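Local coordinates for high-affinity zinc uptake system protein znuA (Streptococcus suis, PDB 3MFQ) that binds zinc and probably delivers metal ions to a membrane ABC transporter as the extracellular solute-binding component of an uptake system, at residues A[6-11]-A[29-34]; A[58-63]-A[77-82]. One frame throughout, in Å; residues are numbered along the deposited sequence.

Contact 1 of 2, residues A[6-11]-A[29-34]; sequences KPRVAV and ERDLLI
From R8 beside E29 to V11 beside L32, strands 8-11 and 29-32 run parallel, their axes 4.4 Å apart at closest and inclined by 25°, with the backbone bonds weaving from one strand to the other: E29 N to P7 O, V9 N to E29 O, D31 N to V9 O, V11 N to D31 O and finally L33 N to V11 O. R8, A10, E29 and D31 share one face of the sheet, and a salt-bridge network spreads over it. With CG anti to the backbone N (chi1 -173°) and a bend at chi3, the R8 chain carries its guanidinium across to the neighbouring strand. There NH1 gives a hydrogen bond to D31 OD2 at 2.8 Å, the carboxylate standing almost perpendicular to the guanidinium. E29 behaves differently: its CB lies over one face of the guanidinium, and its carboxylate plane is nearly parallel to that of the guanidinium (11° apart) but reaches NH2 through OE1 at only 3.6 Å, a loose pairing, consistent with the poor order of E29. Strand 8-11, helix 14-24 and strand 29-32 form a beta-alpha-beta unit, whose second strand is the outermost of the parallel sheet on this side. On the face that carries V9, V11, R30 and L32, the contact between V11 and L32 is apolar. V11 CG2 rests 3.4 Å from L32 CA and 3.7 Å from L32 CD1, the two side chains meeting at about a right angle. L33 CG settles against V11 O, and L33 also packs on K52 and L53 of helix 47-55.

Contact 2 of 2, residues A[58-63]-A[77-82]; sequences LVLYHG and TGVAVS
Segment 77-82 meets the Y61 ring in two ways: A80 CB sits over one face, a CH-pi contact 3.9 Å from the ring centroid and 24° off its normal, while G78 C and V79 N lie at the ring edge, in its plane. The ring is brought there by chi1 of 68°, which sets CG between the backbone N and the carbonyl carbon and turns the phenol toward the neighbouring segment. Beneath it the backbones pair in parallel, V79 N bonding to V59 O, Y61 N to V79 O, and V81 N to Y61 O. On the other face of the sheet L60 and V79 run alongside each other in the same direction, and L60 CD2 is 4.0 Å from both V79 CB and V81 CG1. At one end, V59 CB packs on G78 CA at 3.7 Å, and a water links V59 N to T77 O. At the other, S82 OG donates to H62 O at 2.7 Å, tying the loops that follow both strands. The H62 ring meets those of F15, F66 and W106, while V79 and V81 pack against helix 109-123. Strand 58-61, helix 71-77 and strand 79-80 together form the beta-alpha-beta unit that completes the parallel sheet of this lobe, as in other metal-binding proteins of the ZnuA/TroA family.

Contacts 1 and 2 are successive parts of one four-stranded parallel sheet, ordered 29-32, 8-11, 58-61, 79-80, their centres about 12 Å apart. The seam between them lies along the two inner strands: probable hydrogen bonds join R8 O to L58 N (3.1 Å) and A10 O to L60 N (3.0 Å), and A10 CB packs on V59 CG2 at 3.8 Å. Both strand pairs run toward the metal site, where H41, H104, H170 and D254 hold a zinc ion. The side chains of I34 in contact 1 and H62 in contact 2 approach it to about 11 and 10 Å, near the metal but not among its ligands.

Contact 1 of 2, residues A[6-11]-A[29-34]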
loop_
_atom_site.group_PDB
_atom_site.type_symbol
_atom_site.label_atom_id
_atom_site.label_comp_id
_atom_site.label_asym_id
_atom_site.label_seq_id
_atom_site.Cartn_x
_atom_site.Cartn_y
_atom_site.Cartn_z
ATOM N N LYS A 6 5.044 28.838 6.123
ATOM C CA LYS A 6 5.548 27.471 6.000
ATOM C C LYS A 6 5.346 26.927 4.589
ATOM O O LYS A 6 4.286 27.115 3.994
ATOM C CB LYS A 6 4.843 26.545 6.994
ATOM C CG LYS A 6 5.328 26.645 8.428
ATOM C CD LYS A 6 4.607 25.633 9.309
ATOM C CE LYS A 6 5.156 25.631 10.727
ATOM N NZ LYS A 6 4.402 24.700 11.615
ATOM N N PRO A 7 6.365 26.238 4.053
ATOM C CA PRO A 7 6.263 25.619 2.729
ATOM C C PRO A 7 5.054 24.696 2.636
ATOM O O PRO A 7 4.719 24.009 3.602
ATOM C CB PRO A 7 7.556 24.807 2.623
ATOM C CG PRO A 7 8.502 25.494 3.520
ATOM C CD PRO A 7 7.686 26.018 4.662
ATOM N N ARG A 8 4.405 24.688 1.477
ATOM C CA ARG A 8 3.227 23.860 1.265
ATOM C C ARG A 8 3.560 22.688 0.349
ATOM O O ARG A 8 3.945 22.866 -0.803
ATOM C CB ARG A 8 2.078 24.696 0.690
ATOM C CG ARG A 8 0.740 23.969 0.594
ATOM C CD ARG A 8 -0.430 24.931 0.705
ATOM N NE ARG A 8 -0.350 25.725 1.928
ATOM C CZ ARG A 8 -0.704 25.283 3.131
ATOM N NH1 ARG A 8 -1.162 24.048 3.279
ATOM N NH2 ARG A 8 -0.597 26.076 4.189
ATOM N N VAL A 9 3.400 21.481 0.876
ATOM C CA VAL A 9 3.697 20.265 0.130
ATOM C C VAL A 9 2.455 19.401 -0.021
ATOM O O VAL A 9 2.057 18.736 0.918
ATOM C CB VAL A 9 4.800 19.452 0.838
ATOM C CG1 VAL A 9 5.019 18.183 0.113
ATOM C CG2 VAL A 9 6.057 20.277 0.965
ATOM N N ALA A 10 1.893 19.377 -1.225
ATOM C CA ALA A 10 0.701 18.603 -1.518
ATOM C C ALA A 10 1.043 17.115 -1.545
ATOM O O ALA A 10 2.108 16.707 -2.007
ATOM C CB ALA A 10 0.110 19.053 -2.816
ATOM N N VAL A 11 0.146 16.304 -1.007
ATOM C CA VAL A 11 0.462 14.909 -0.800
ATOM C C VAL A 11 -0.754 14.051 -1.127
ATOM O O VAL A 11 -1.848 14.278 -0.617
ATOM C CB VAL A 11 0.989 14.660 0.642
ATOM C CG1 VAL A 11 1.902 15.810 1.107
ATOM C CG2 VAL A 11 -0.164 14.456 1.613
ATOM N N GLU A 29 3.970 22.397 5.655
ATOM C CA GLU A 29 2.512 22.365 5.737
ATOM C C GLU A 29 1.912 21.374 4.739
ATOM O O GLU A 29 1.958 21.594 3.529
ATOM C CB GLU A 29 1.939 23.755 5.483
ATOM C CG GLU A 29 0.564 23.956 6.072
ATOM C CD GLU A 29 0.608 24.806 7.319
ATOM O OE1 GLU A 29 1.214 25.897 7.264
ATOM O OE2 GLU A 29 0.042 24.389 8.351
ATOM N N ARG A 30 1.327 20.295 5.247
ATOM C CA ARG A 30 0.903 19.190 4.387
ATOM C C ARG A 30 -0.535 19.283 3.841
ATOM O O ARG A 30 -1.489 19.549 4.575
ATOM C CB ARG A 30 1.176 17.843 5.079
ATOM C CG ARG A 30 2.680 17.528 5.217
ATOM C CD ARG A 30 2.989 16.266 6.012
ATOM N NE ARG A 30 2.870 16.484 7.449
ATOM C CZ ARG A 30 1.721 16.430 8.110
ATOM N NH1 ARG A 30 0.596 16.168 7.459
ATOM N NH2 ARG A 30 1.689 16.641 9.418
ATOM N N ASP A 31 -0.664 19.066 2.535
ATOM C CA ASP A 31 -1.955 19.111 1.861
ATOM C C ASP A 31 -2.340 17.738 1.329
ATOM O O ASP A 31 -2.076 17.412 0.171
ATOM C CB ASP A 31 -1.923 20.121 0.715
ATOM C CG ASP A 31 -2.859 21.284 0.943
ATOM O OD1 ASP A 31 -4.073 21.127 0.694
ATOM O OD2 ASP A 31 -2.381 22.354 1.374
ATOM N N LEU A 32 -2.962 16.932 2.181
ATOM C CA LEU A 32 -3.402 15.609 1.771
ATOM C C LEU A 32 -4.581 15.713 0.817
ATOM O O LEU A 32 -5.576 16.373 1.114
ATOM C CB LEU A 32 -3.778 14.760 2.983
ATOM C CG LEU A 32 -4.333 13.378 2.637
ATOM C CD1 LEU A 32 -3.401 12.647 1.686
ATOM C CD2 LEU A 32 -4.567 12.561 3.894
ATOM N N LEU A 33 -4.460 15.058 -0.332
ATOM C CA LEU A 33 -5.501 15.107 -1.348
ATOM C C LEU A 33 -6.494 13.968 -1.168
ATOM O O LEU A 33 -7.695 14.192 -1.029
ATOM C CB LEU A 33 -4.885 15.044 -2.743
ATOM C CG LEU A 33 -3.695 15.976 -2.966
ATOM C CD1 LEU A 33 -3.384 16.071 -4.447
ATOM C CD2 LEU A 33 -3.975 17.351 -2.392
ATOM N N ILE A 34 -5.978 12.743 -1.172
ATOM C CA ILE A 34 -6.812 11.559 -1.023
ATOM C C ILE A 34 -6.943 11.170 0.448
ATOM O O ILE A 34 -5.979 10.716 1.064
ATOM C CB ILE A 34 -6.243 10.372 -1.824
ATOM C CG1 ILE A 34 -5.948 10.800 -3.264
ATOM C CG2 ILE A 34 -7.200 9.193 -1.786
ATOM C CD1 ILE A 34 -5.375 9.703 -4.126
#

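Contact 2 of 2, residues A[58-63]-A[77-82]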
loop_
_atom_site.group_PDB
_atom_site.type_symbol
_atom_site.label_atom_id
_atom_site.label_comp_id
_atom_site.label_asym_id
_atom_site.label_seq_id
_atom_site.Cartn_x
_atom_site.Cartn_y
_atom_site.Cartn_z
ATOM N N LEU A 58 5.628 22.126 -3.321
ATOM C CA LEU A 58 6.153 20.804 -3.639
ATOM C C LEU A 58 5.010 19.801 -3.661
ATOM O O LEU A 58 4.175 19.786 -2.762
ATOM C CB LEU A 58 7.196 20.375 -2.601
ATOM C CG LEU A 58 7.694 18.929 -2.663
ATOM C CD1 LEU A 58 8.439 18.675 -3.962
ATOM C CD2 LEU A 58 8.577 18.601 -1.468
ATOM N N VAL A 59 4.972 18.967 -4.692
ATOM C CA VAL A 59 3.959 17.923 -4.777
ATOM C C VAL A 59 4.615 16.544 -4.787
ATOM O O VAL A 59 5.499 16.282 -5.599
ATOM C CB VAL A 59 3.071 18.093 -6.029
ATOM C CG1 VAL A 59 2.123 16.911 -6.178
ATOM C CG2 VAL A 59 2.295 19.400 -5.959
ATOM N N LEU A 60 4.186 15.671 -3.880
ATOM C CA LEU A 60 4.751 14.326 -3.787
ATOM C C LEU A 60 3.695 13.247 -4.007
ATOM O O LEU A 60 2.590 13.328 -3.466
ATOM C CB LEU A 60 5.434 14.119 -2.434
ATOM C CG LEU A 60 6.792 14.793 -2.241
ATOM C CD1 LEU A 60 7.234 14.704 -0.791
ATOM C CD2 LEU A 60 7.829 14.172 -3.163
ATOM N N TYR A 61 4.042 12.239 -4.804
ATOM C CA TYR A 61 3.131 11.134 -5.082
ATOM C C TYR A 61 3.881 9.825 -5.315
ATOM O O TYR A 61 5.099 9.819 -5.498
ATOM C CB TYR A 61 2.235 11.457 -6.281
ATOM C CG TYR A 61 2.966 11.528 -7.604
ATOM C CD1 TYR A 61 3.849 12.563 -7.879
ATOM C CD2 TYR A 61 2.763 10.564 -8.583
ATOM C CE1 TYR A 61 4.515 12.632 -9.089
ATOM C CE2 TYR A 61 3.425 10.626 -9.796
ATOM C CZ TYR A 61 4.299 11.661 -10.043
ATOM O OH TYR A 61 4.959 11.722 -11.251
ATOM N N HIS A 62 3.143 8.720 -5.307
ATOM C CA HIS A 62 3.723 7.396 -5.497
ATOM C C HIS A 62 4.254 7.216 -6.912
ATOM O O HIS A 62 5.449 7.011 -7.120
ATOM C CB HIS A 62 2.678 6.315 -5.217
ATOM C CG HIS A 62 2.211 6.273 -3.797
ATOM N ND1 HIS A 62 1.704 7.379 -3.147
ATOM C CD2 HIS A 62 2.158 5.257 -2.904
ATOM C CE1 HIS A 62 1.372 7.047 -1.913
ATOM N NE2 HIS A 62 1.635 5.764 -1.741
ATOM N N GLY A 63 3.354 7.291 -7.884
ATOM C CA GLY A 63 3.699 7.011 -9.264
ATOM C C GLY A 63 3.209 5.631 -9.654
ATOM O O GLY A 63 2.303 5.089 -9.019
ATOM N N THR A 77 3.370 18.286 -12.400
ATOM C CA THR A 77 3.682 19.216 -11.323
ATOM C C THR A 77 4.439 18.592 -10.152
ATOM O O THR A 77 5.065 19.303 -9.366
ATOM C CB THR A 77 2.398 19.876 -10.780
ATOM O OG1 THR A 77 2.738 20.829 -9.765
ATOM C CG2 THR A 77 1.467 18.830 -10.191
ATOM N N GLY A 78 4.391 17.268 -10.040
ATOM C CA GLY A 78 4.891 16.606 -8.851
ATOM C C GLY A 78 6.100 15.707 -9.022
ATOM O O GLY A 78 6.578 15.483 -10.134
ATOM N N VAL A 79 6.589 15.193 -7.896
ATOM C CA VAL A 79 7.725 14.281 -7.869
ATOM C C VAL A 79 7.302 12.923 -7.325
ATOM O O VAL A 79 6.845 12.816 -6.189
ATOM C CB VAL A 79 8.853 14.819 -6.974
ATOM C CG1 VAL A 79 9.919 13.751 -6.760
ATOM C CG2 VAL A 79 9.453 16.077 -7.574
ATOM N N ALA A 80 7.448 11.889 -8.143
ATOM C CA ALA A 80 7.142 10.536 -7.709
ATOM C C ALA A 80 8.265 10.035 -6.816
ATOM O O ALA A 80 9.437 10.091 -7.188
ATOM C CB ALA A 80 6.962 9.622 -8.907
ATOM N N VAL A 81 7.908 9.559 -5.631
ATOM C CA VAL A 81 8.903 9.079 -4.684
ATOM C C VAL A 81 9.539 7.790 -5.183
ATOM O O VAL A 81 10.463 7.264 -4.569
ATOM C CB VAL A 81 8.286 8.840 -3.303
ATOM C CG1 VAL A 81 7.845 10.159 -2.695
ATOM C CG2 VAL A 81 7.115 7.882 -3.410
ATOM N N SER A 82 9.039 7.296 -6.309
ATOM C CA SER A 82 9.545 6.068 -6.906
ATOM C C SER A 82 10.378 6.363 -8.149
ATOM O O SER A 82 10.538 5.506 -9.016
ATOM C CB SER A 82 8.379 5.152 -7.279
ATOM O OG SER A 82 7.552 5.763 -8.257
HETATM O O HOH W 1 6.411 19.640 -7.155
#